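Local coordinates for protein peroxiredoxin 6 (Arenicola marina, PDB 2V2G) that probably acts as a thiol-specific peroxidase that reduces hydrogen peroxide and organic hydroperoxides to water and alcohols, at residues Leu21-His24 with Asp25-Gly28; Gln54-Gly57 with Asp58-Arg62; Leu163-Thr166 with Ala167-Val171; Val171-Pro174 with Ala175-Pro179; Glu192-Lys195 with Thr196-Asn200. The protein carries 1 engineered substitution. All coordinates share one frame; numbering follows the deposited sequence.

Overall arrangement
The five contacts come in series along the chain, and each is a local turn of backbone with its side chains. Interactions 1 and 2 belong to the thioredoxin-like part: interaction 1 is the short helix 23-27 after edge strand 21-22 of the mixed sheet, and interaction 2, its centre about 20 Å away, is helix 56-61. Interaction 3 ends helix 153-168 and touches interaction 2 through Q164 and R62. It shares V171 with interaction 4, which leads out of strand 171-172. Interaction 5 closes helix 191-197, about 16 Å from interaction 3 between centres. Interactions 3 and 4 also meet the second subunit, so the C-terminal part takes part in the dimer.

Interaction 1 of 5, residues Leu21-His24 with Asp25-Gly28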
# COMPACT_ATOMS: atom_id res chain seq x y z
N LEU A 21 20.28 -15.64 9.25
CA LEU A 21 20.44 -15.19 7.90
C LEU A 21 20.89 -13.75 7.81
O LEU A 21 20.69 -12.94 8.72
CB LEU A 21 19.17 -15.40 7.11
CG LEU A 21 17.89 -14.68 7.45
CD1 LEU A 21 17.87 -13.26 6.82
CD2 LEU A 21 16.72 -15.51 6.86
N LYS A 22 21.52 -13.46 6.68
CA LYS A 22 21.97 -12.14 6.34
C LYS A 22 21.17 -11.74 5.08
O LYS A 22 21.12 -12.45 4.06
CB LYS A 22 23.47 -12.12 6.11
CG LYS A 22 24.06 -10.77 5.74
CD LYS A 22 24.38 -9.91 6.97
CE LYS A 22 25.39 -8.78 6.65
NZ LYS A 22 25.25 -7.63 7.62
N PHE A 23 20.43 -10.65 5.17
CA PHE A 23 19.37 -10.41 4.22
C PHE A 23 19.79 -10.35 2.73
O PHE A 23 19.15 -10.96 1.87
CB PHE A 23 18.51 -9.16 4.62
CG PHE A 23 17.31 -8.97 3.77
CD1 PHE A 23 16.27 -9.92 3.74
CD2 PHE A 23 17.22 -7.88 2.93
CE1 PHE A 23 15.16 -9.76 2.91
CE2 PHE A 23 16.07 -7.69 2.11
CZ PHE A 23 15.06 -8.68 2.09
N HIS A 24 20.85 -9.60 2.44
CA HIS A 24 21.30 -9.51 1.04
C HIS A 24 21.76 -10.86 0.51
O HIS A 24 21.67 -11.07 -0.72
CB HIS A 24 22.40 -8.50 0.84
CG HIS A 24 21.96 -7.08 0.97
ND1 HIS A 24 22.72 -6.02 0.50
CD2 HIS A 24 20.81 -6.54 1.48
CE1 HIS A 24 22.07 -4.89 0.77
NE2 HIS A 24 20.90 -5.19 1.34
N ASP A 25 22.31 -11.73 1.37
CA ASP A 25 22.79 -13.09 0.99
C ASP A 25 21.59 -13.99 0.69
O ASP A 25 21.58 -14.77 -0.26
CB ASP A 25 23.60 -13.71 2.12
CG ASP A 25 24.96 -13.03 2.34
OD1 ASP A 25 25.40 -12.26 1.46
OD2 ASP A 25 25.64 -13.33 3.35
N TRP A 26 20.60 -13.90 1.55
CA TRP A 26 19.40 -14.71 1.46
C TRP A 26 18.62 -14.30 0.22
O TRP A 26 18.20 -15.17 -0.57
CB TRP A 26 18.51 -14.53 2.71
CG TRP A 26 17.22 -15.25 2.58
CD1 TRP A 26 16.99 -16.58 2.83
CD2 TRP A 26 16.00 -14.73 2.08
NE1 TRP A 26 15.68 -16.88 2.55
CE2 TRP A 26 15.07 -15.78 2.07
CE3 TRP A 26 15.62 -13.47 1.64
CZ2 TRP A 26 13.75 -15.59 1.65
CZ3 TRP A 26 14.28 -13.29 1.21
CH2 TRP A 26 13.40 -14.38 1.21
N LEU A 27 18.47 -13.02 0.01
CA LEU A 27 17.74 -12.53 -1.14
C LEU A 27 18.50 -12.81 -2.47
O LEU A 27 17.92 -13.29 -3.46
CB LEU A 27 17.38 -11.04 -1.05
CG LEU A 27 16.58 -10.49 -2.23
CD1 LEU A 27 15.23 -11.17 -2.29
CD2 LEU A 27 16.32 -8.95 -2.13
N GLY A 28 19.81 -12.52 -2.48
CA GLY A 28 20.53 -12.69 -3.74
C GLY A 28 20.02 -11.78 -4.86
O GLY A 28 19.45 -10.70 -4.62
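The carbonyl oxygen of K22 is gripped by two backbone amides of the next turn: W26 N lies 2.9 Å from K22 O in a nearly straight bond (161°), and D25 N adds a weak one at 3.0 Å from the same oxygen. K22 is the N-cap of the short helix 23-27, which begins directly where strand 21-22, an outer strand of the mixed sheet of the thioredoxin-like fold, gives out. Two further bonds carry the helix on, L27 N to F23 O and G28 N to H24 O, both 2.9 Å; G28 then leaves the helix with a positive phi. On the side facing the sheet, CD2 of L21 sits over one face of the W26 indole, 4.2 Å from W26 CD1. The indole reaches there because W26 CG is anti to the backbone N (chi1 175°), and its far ring meets F23 obliquely, F23 CE1 lying 3.9 Å from W26 CE3. With a serine in place of W26, L21 CD2 and F23 CE1 would probably each lose the indole surface they rest against, and a gap would open toward I67 of strand 64-70. F23 is in turn stacked on F12, while the ammonium of K22 turns off to E13 and the carbonyl of N11.

Interaction 2 of 5, residues Gln54-Gly57 with Asp58-Arg62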
# COMPACT_ATOMS: atom_id res chain seq x y z
N GLN A 54 -1.29 -20.21 -0.00
CA GLN A 54 -2.14 -20.48 -1.14
C GLN A 54 -1.60 -19.89 -2.45
O GLN A 54 -1.81 -20.50 -3.51
CB GLN A 54 -3.59 -20.03 -0.93
CG GLN A 54 -4.32 -20.73 0.18
CD GLN A 54 -5.68 -20.11 0.47
OE1 GLN A 54 -6.06 -19.07 -0.11
NE2 GLN A 54 -6.43 -20.74 1.37
N LEU A 55 -0.94 -18.73 -2.35
CA LEU A 55 -0.39 -18.03 -3.49
C LEU A 55 1.11 -18.34 -3.76
O LEU A 55 1.73 -17.67 -4.60
CB LEU A 55 -0.56 -16.51 -3.27
CG LEU A 55 -2.01 -16.02 -3.29
CD1 LEU A 55 -2.07 -14.51 -2.83
CD2 LEU A 55 -2.55 -16.18 -4.71
N GLU A 56 1.72 -19.32 -3.08
CA GLU A 56 3.18 -19.44 -3.15
C GLU A 56 3.66 -19.71 -4.60
O GLU A 56 4.65 -19.11 -5.04
CB GLU A 56 3.67 -20.51 -2.16
CG GLU A 56 4.01 -21.85 -2.71
CD GLU A 56 5.40 -21.93 -3.38
OE1 GLU A 56 6.33 -21.14 -3.00
OE2 GLU A 56 5.56 -22.79 -4.26
N GLY A 57 2.93 -20.51 -5.34
CA GLY A 57 3.22 -20.69 -6.74
C GLY A 57 3.13 -19.45 -7.63
O GLY A 57 3.86 -19.36 -8.61
N ASP A 58 2.21 -18.52 -7.33
CA ASP A 58 2.11 -17.28 -8.09
C ASP A 58 3.36 -16.41 -7.86
O ASP A 58 3.85 -15.77 -8.77
CB ASP A 58 0.83 -16.54 -7.66
CG ASP A 58 -0.45 -17.31 -8.06
OD1 ASP A 58 -0.54 -17.83 -9.21
OD2 ASP A 58 -1.32 -17.52 -7.19
N PHE A 59 3.87 -16.40 -6.65
CA PHE A 59 5.11 -15.67 -6.35
C PHE A 59 6.28 -16.40 -7.01
O PHE A 59 7.13 -15.75 -7.64
CB PHE A 59 5.28 -15.52 -4.85
CG PHE A 59 4.35 -14.49 -4.27
CD1 PHE A 59 4.69 -13.15 -4.30
CD2 PHE A 59 3.14 -14.87 -3.69
CE1 PHE A 59 3.85 -12.15 -3.73
CE2 PHE A 59 2.28 -13.88 -3.10
CZ PHE A 59 2.61 -12.53 -3.17
N LYS A 60 6.29 -17.73 -6.88
CA LYS A 60 7.41 -18.52 -7.43
C LYS A 60 7.50 -18.31 -8.93
O LYS A 60 8.59 -18.11 -9.45
CB LYS A 60 7.29 -20.02 -7.02
CG LYS A 60 8.53 -20.89 -7.23
CD LYS A 60 8.21 -22.35 -6.83
CE LYS A 60 9.05 -23.41 -7.63
NZ LYS A 60 8.80 -24.92 -7.43
N LYS A 61 6.36 -18.34 -9.64
CA LYS A 61 6.32 -18.12 -11.11
C LYS A 61 6.96 -16.79 -11.51
O LYS A 61 7.46 -16.63 -12.66
CB LYS A 61 4.86 -18.06 -11.63
CG LYS A 61 4.11 -19.40 -11.61
CD LYS A 61 4.39 -20.30 -12.79
CE LYS A 61 3.52 -21.60 -12.83
NZ LYS A 61 3.34 -22.00 -14.23
N ARG A 62 6.87 -15.82 -10.61
CA ARG A 62 7.39 -14.48 -10.88
C ARG A 62 8.81 -14.27 -10.39
O ARG A 62 9.34 -13.18 -10.48
CB ARG A 62 6.46 -13.46 -10.28
CG ARG A 62 5.11 -13.47 -10.97
CD ARG A 62 4.15 -12.65 -10.11
NE ARG A 62 2.86 -12.37 -10.73
CZ ARG A 62 1.85 -13.23 -10.82
NH1 ARG A 62 1.92 -14.49 -10.36
NH2 ARG A 62 0.74 -12.82 -11.39
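L55 meets the next turn of the helix first through its CB, which rests 3.9 Å from CE2 of the F59 ring. The chain then runs on with CG anti to the carbonyl carbon (chi1 -68°), and of its two methyls CD2 comes up to the carboxylate of D58, 3.1 Å from OD2, a tight approach for a methyl and an oxygen. Backbone bonds frame this pair: L55 O accepts from F59 N at 3.2 Å and, weakly, from D58 N. L55 is both the residue at which helix 43-54 breaks and the N-cap of helix 56-61 of the thioredoxin-like part, whose F59 packs on both helix 153-168 and strand 64-70. The same L55 O also lies at the edge of the F59 ring, near its plane, 3.3 Å from F59 CD2. Cutting the F59 ring back to an alanine here is likely to strip L55 CB of its aromatic neighbour and open a gap toward L157, I160 and L66, which the ring also touches. On the outer side E56 and K60 run side by side, E56 OE2 3.7 Å from K60 CD. At the C-terminal end R62 turns back, and its NH1 donates to D58 O at 2.8 Å, with that oxygen in the guanidinium plane.

Interaction 3 of 5, residues Leu163-Thr166 with Ala167-Val171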
# COMPACT_ATOMS: atom_id res chain seq x y z
N LEU A 163 5.70 -3.71 -11.60
CA LEU A 163 7.11 -3.35 -11.32
C LEU A 163 8.05 -4.12 -12.28
O LEU A 163 9.06 -3.58 -12.68
CB LEU A 163 7.47 -3.64 -9.86
CG LEU A 163 6.78 -2.77 -8.82
CD1 LEU A 163 6.88 -3.51 -7.48
CD2 LEU A 163 7.39 -1.36 -8.79
N GLN A 164 7.78 -5.40 -12.50
CA GLN A 164 8.69 -6.23 -13.30
C GLN A 164 8.61 -5.79 -14.76
O GLN A 164 9.64 -5.72 -15.45
CB GLN A 164 8.38 -7.70 -13.13
CG GLN A 164 8.70 -8.18 -11.74
CD GLN A 164 8.51 -9.66 -11.58
OE1 GLN A 164 7.66 -10.28 -12.22
NE2 GLN A 164 9.31 -10.27 -10.72
N LEU A 165 7.41 -5.43 -15.20
CA LEU A 165 7.25 -4.92 -16.60
C LEU A 165 7.94 -3.57 -16.82
O LEU A 165 8.69 -3.36 -17.79
CB LEU A 165 5.75 -4.78 -16.90
CG LEU A 165 5.38 -4.09 -18.20
CD1 LEU A 165 5.87 -4.94 -19.43
CD2 LEU A 165 3.88 -3.74 -18.25
N THR A 166 7.69 -2.61 -15.90
CA THR A 166 8.19 -1.27 -16.09
C THR A 166 9.67 -1.16 -15.81
O THR A 166 10.27 -0.13 -16.12
CB THR A 166 7.37 -0.29 -15.19
OG1 THR A 166 7.57 -0.68 -13.79
CG2 THR A 166 5.86 -0.31 -15.58
N ALA A 167 10.28 -2.16 -15.14
CA ALA A 167 11.75 -2.29 -15.06
C ALA A 167 12.39 -2.53 -16.41
O ALA A 167 13.54 -2.17 -16.60
CB ALA A 167 12.12 -3.43 -14.13
N GLN A 168 11.67 -3.22 -17.28
CA GLN A 168 12.20 -3.68 -18.57
C GLN A 168 11.81 -2.81 -19.77
O GLN A 168 12.56 -2.76 -20.77
CB GLN A 168 11.67 -5.08 -18.85
CG GLN A 168 12.08 -6.17 -17.92
CD GLN A 168 11.39 -7.48 -18.33
OE1 GLN A 168 11.81 -8.13 -19.30
NE2 GLN A 168 10.29 -7.83 -17.66
N LYS A 169 10.63 -2.20 -19.72
CA LYS A 169 10.05 -1.48 -20.86
C LYS A 169 9.70 -0.03 -20.51
O LYS A 169 9.37 0.28 -19.37
CB LYS A 169 8.82 -2.26 -21.37
CG LYS A 169 9.10 -3.76 -21.68
CD LYS A 169 9.89 -3.88 -22.92
CE LYS A 169 10.22 -5.35 -23.20
NZ LYS A 169 10.98 -5.49 -24.43
N LYS A 170 9.70 0.86 -21.52
CA LYS A 170 9.48 2.33 -21.33
C LYS A 170 7.99 2.67 -21.26
O LYS A 170 7.46 3.54 -21.95
CB LYS A 170 10.18 3.10 -22.44
CG LYS A 170 11.69 2.84 -22.44
CD LYS A 170 12.35 3.64 -23.49
CE LYS A 170 13.87 3.55 -23.32
NZ LYS A 170 14.62 4.20 -24.43
N VAL A 171 7.37 1.98 -20.34
CA VAL A 171 5.94 2.15 -20.11
C VAL A 171 5.69 2.34 -18.61
O VAL A 171 6.53 2.03 -17.81
CB VAL A 171 5.04 0.98 -20.63
CG1 VAL A 171 5.21 0.85 -22.17
CG2 VAL A 171 5.37 -0.39 -19.89
O HOH W 1 9.14 2.40 -16.97
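Most unusual here is the side chain of Q168, which folds back along its own helix: NE2 donates to Q164 O at 3.1 Å, almost straight (166°), with that oxygen in the plane of the amide but the amide nitrogen standing above the plane of the Q164 carbonyl. The torsions explain it, since CG lies anti to the carbonyl carbon (chi1 -64°) and the chain continues extended to the amide, which is then turned by chi3 of 77°. At the next carbonyl the helix begins to fray: L165 O takes both Q168 N and K169 N at 3.0 Å; the bond from K169 N lies nearly along the C=O axis, whereas Q168 N stands well above the carbonyl plane. Beyond K169 the chain bends through K170, the centre of an inverse gamma turn in which V171 N donates to K169 O, and enters strand 171-172.

The returning strand packs on the last helical turn. L165 and V171 cross at about a right angle, CD2 of L165 4.0 Å from CG2 of V171, and both also touch C183 of the neighbouring strand. CG2 of T166 lies 3.3 Å from V171 O, while its hydroxyl is bonded to S162 O. A water sits between two carbonyls, 2.9 Å from T166 O and 2.8 Å from V171 O. This corner joins helix 153-168 to the C-terminal sheet, and T166 also packs on T148 of the second subunit. The side-chain amide of Q168 gives Q164 O a donor where the backbone N of Q168 bonds to L165 O instead, which probably steadies the fraying end.

Interaction 4 of 5, residues Val171-Pro174 with Ala175-Pro179; sequences VATP and ADWQP
T173 sets its methyl over the face of W177. CG2 stands 3.6 Å from the centroid of the six-membered ring and 14° off the ring normal, a CH-pi contact near the centre of that ring, with CG2 3.5 Å from W177 CD2. CB of T173 adds a second approach, 3.7 Å from W177 CG. The methyl is aimed there because CG2 is anti to the carbonyl carbon, with OG1 at chi1 56°; OG1 is then bonded to the hydroxyl of S162 on helix 153-168. P174 approaches obliquely on the same side as T173, its CD 3.8 Å from W177 CB. On the opposite face of the indole sits P179 N, offset toward the rim, and the ring is therefore held between the incoming and outgoing ends of the same loop.

The loop between strands 171-172 and 183-185 of the antiparallel C-terminal sheet contains a type II beta turn from P174 to W177, closed by W177 N donating to P174 O at 3.1 Å, with the donor above the carbonyl plane. D176, with its positive phi, takes the third place of the turn, where a type II turn requires such a conformation.

Further out, the indole touches C183 of that sheet, S162 and Q218, and NE1 makes a weak bond to D181 O. The turn itself faces the second subunit: A175 N donates to T47 OG1 of the neighbouring chain, and P174 packs on that same T47.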
# COMPACT_ATOMS: atom_id res chain seq x y z
N VAL A 171 7.37 1.98 -20.34
CA VAL A 171 5.94 2.15 -20.11
C VAL A 171 5.69 2.34 -18.61
O VAL A 171 6.53 2.03 -17.81
CB VAL A 171 5.04 0.98 -20.63
CG1 VAL A 171 5.21 0.85 -22.17
CG2 VAL A 171 5.37 -0.39 -19.89
N ALA A 172 4.49 2.78 -18.29
CA ALA A 172 4.02 2.85 -16.88
C ALA A 172 2.59 2.34 -16.91
O ALA A 172 1.88 2.50 -17.87
CB ALA A 172 4.10 4.27 -16.32
N THR A 173 2.12 1.76 -15.79
CA THR A 173 0.84 1.09 -15.79
C THR A 173 -0.24 2.04 -15.18
O THR A 173 -0.03 2.65 -14.10
CB THR A 173 0.85 -0.24 -15.00
OG1 THR A 173 1.29 -0.06 -13.66
CG2 THR A 173 1.77 -1.27 -15.74
N PRO A 174 -1.36 2.19 -15.92
CA PRO A 174 -2.37 3.17 -15.49
C PRO A 174 -3.17 2.75 -14.25
O PRO A 174 -3.03 1.65 -13.76
CB PRO A 174 -3.25 3.34 -16.72
CG PRO A 174 -3.11 2.06 -17.44
CD PRO A 174 -1.67 1.60 -17.22
N ALA A 175 -4.05 3.63 -13.77
CA ALA A 175 -4.92 3.31 -12.63
C ALA A 175 -5.59 1.97 -12.93
O ALA A 175 -6.13 1.78 -14.00
CB ALA A 175 -5.99 4.40 -12.47
N ASP A 176 -5.61 1.09 -11.93
CA ASP A 176 -6.37 -0.16 -12.02
C ASP A 176 -5.94 -1.13 -13.13
O ASP A 176 -6.68 -2.07 -13.47
CB ASP A 176 -7.86 0.15 -12.14
CG ASP A 176 -8.38 0.92 -10.94
OD1 ASP A 176 -8.11 0.58 -9.79
OD2 ASP A 176 -9.01 1.93 -11.21
N TRP A 177 -4.75 -0.92 -13.66
CA TRP A 177 -4.22 -1.84 -14.69
C TRP A 177 -4.16 -3.27 -14.22
O TRP A 177 -3.75 -3.55 -13.09
CB TRP A 177 -2.85 -1.37 -15.09
CG TRP A 177 -2.04 -2.29 -15.98
CD1 TRP A 177 -1.97 -2.29 -17.35
CD2 TRP A 177 -1.11 -3.28 -15.53
NE1 TRP A 177 -1.06 -3.22 -17.76
CE2 TRP A 177 -0.53 -3.85 -16.67
CE3 TRP A 177 -0.69 -3.73 -14.24
CZ2 TRP A 177 0.46 -4.84 -16.57
CZ3 TRP A 177 0.27 -4.66 -14.16
CH2 TRP A 177 0.81 -5.24 -15.32
N GLN A 178 -4.54 -4.18 -15.11
CA GLN A 178 -4.28 -5.61 -14.92
C GLN A 178 -3.37 -6.13 -16.03
O GLN A 178 -3.43 -5.61 -17.18
CB GLN A 178 -5.56 -6.43 -14.93
CG GLN A 178 -6.56 -6.10 -13.79
CD GLN A 178 -6.08 -6.61 -12.43
OE1 GLN A 178 -6.46 -6.05 -11.41
NE2 GLN A 178 -5.22 -7.63 -12.42
N PRO A 179 -2.51 -7.12 -15.70
CA PRO A 179 -1.66 -7.67 -16.73
C PRO A 179 -2.43 -8.00 -18.02
O PRO A 179 -3.53 -8.62 -18.00
CB PRO A 179 -1.10 -8.94 -16.08
CG PRO A 179 -1.08 -8.67 -14.66
CD PRO A 179 -2.25 -7.72 -14.38

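Interaction 5 of 5, residues Glu192-Lys195 with Thr196-Asn200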
# COMPACT_ATOMS: atom_id res chain seq x y z
N GLU A 192 9.70 10.32 -32.29
CA GLU A 192 10.57 9.61 -33.21
C GLU A 192 10.93 8.24 -32.63
O GLU A 192 10.88 7.26 -33.34
CB GLU A 192 11.82 10.41 -33.55
CG GLU A 192 12.68 9.76 -34.64
CD GLU A 192 12.00 9.71 -36.02
OE1 GLU A 192 10.92 10.34 -36.22
OE2 GLU A 192 12.55 9.03 -36.92
N GLU A 193 11.27 8.16 -31.35
CA GLU A 193 11.61 6.86 -30.79
C GLU A 193 10.38 5.94 -30.77
O GLU A 193 10.47 4.76 -31.11
CB GLU A 193 12.20 6.97 -29.39
CG GLU A 193 12.44 5.59 -28.79
CD GLU A 193 13.08 5.61 -27.41
OE1 GLU A 193 12.89 6.60 -26.67
OE2 GLU A 193 13.76 4.60 -27.07
N ALA A 194 9.24 6.50 -30.40
CA ALA A 194 7.99 5.73 -30.35
C ALA A 194 7.56 5.15 -31.71
O ALA A 194 6.82 4.17 -31.76
CB ALA A 194 6.90 6.57 -29.78
N LYS A 195 7.99 5.75 -32.83
CA LYS A 195 7.64 5.20 -34.15
C LYS A 195 8.07 3.75 -34.25
O LYS A 195 7.37 2.92 -34.83
CB LYS A 195 8.34 5.97 -35.28
CG LYS A 195 7.56 7.11 -35.88
CD LYS A 195 8.51 7.98 -36.74
CE LYS A 195 7.85 9.26 -37.33
NZ LYS A 195 7.73 9.25 -38.84
N THR A 196 9.25 3.47 -33.72
CA THR A 196 9.82 2.14 -33.79
C THR A 196 9.36 1.29 -32.60
O THR A 196 8.88 0.16 -32.77
CB THR A 196 11.37 2.22 -33.83
OG1 THR A 196 11.76 3.48 -34.42
CG2 THR A 196 11.94 1.06 -34.65
N LEU A 197 9.50 1.85 -31.41
CA LEU A 197 9.23 1.14 -30.16
C LEU A 197 7.74 0.80 -29.97
O LEU A 197 7.41 -0.27 -29.48
CB LEU A 197 9.74 1.99 -29.00
CG LEU A 197 10.24 1.32 -27.72
CD1 LEU A 197 11.36 0.40 -28.06
CD2 LEU A 197 10.70 2.39 -26.71
N PHE A 198 6.87 1.73 -30.34
CA PHE A 198 5.43 1.61 -30.11
C PHE A 198 4.68 2.05 -31.36
O PHE A 198 4.05 3.10 -31.40
CB PHE A 198 5.02 2.50 -28.93
CG PHE A 198 5.77 2.24 -27.65
CD1 PHE A 198 5.64 1.03 -26.98
CD2 PHE A 198 6.59 3.21 -27.09
CE1 PHE A 198 6.33 0.79 -25.80
CE2 PHE A 198 7.30 2.96 -25.91
CZ PHE A 198 7.16 1.74 -25.27
N PRO A 199 4.76 1.23 -32.41
CA PRO A 199 4.18 1.61 -33.70
C PRO A 199 2.64 1.71 -33.71
O PRO A 199 2.06 2.38 -34.56
CB PRO A 199 4.69 0.51 -34.63
CG PRO A 199 4.95 -0.66 -33.76
CD PRO A 199 5.37 -0.10 -32.43
N ASN A 200 1.99 1.07 -32.75
CA ASN A 200 0.54 1.19 -32.58
C ASN A 200 0.12 2.19 -31.50
O ASN A 200 -1.03 2.20 -31.09
CB ASN A 200 -0.07 -0.18 -32.26
CG ASN A 200 0.00 -1.12 -33.44
OD1 ASN A 200 -0.46 -0.80 -34.53
ND2 ASN A 200 0.62 -2.27 -33.24
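A194 CB comes to the edge of the F198 ring, near its plane, 4.3 Å from F198 CD2, while L197 CG lies over one face, 3.8 Å above the ring plane and offset toward the rim. This is the C-terminal end of helix 191-197 in the C-terminal domain of this Prx6-type peroxiredoxin, where F198 is the first residue to leave helical geometry. CG of F198 is anti to the carbonyl carbon (chi1 -56°), which places the ring beside the last turn, within packing distance of V171 at the start of the C-terminal sheet.

Two carbonyls carry the closing turn. E193 O accepts from both L197 N, at 3.1 Å in a nearly straight bond (175°), and T196 N, which stands above the carbonyl plane. A194 O accepts from F198 N at 2.8 Å, the last helical bond. E193 and L197 lie side by side, pointing the same way; the extended glutamate brings its OE2 to 3.8 Å from L197 CD2, and that oxygen makes a salt bridge to K170 NZ. The aliphatic part of K170 also touches L197, joining this helix to the corner after helix 153-168. Past F198 the chain runs on, with CB of P199 3.6 Å from K195 O.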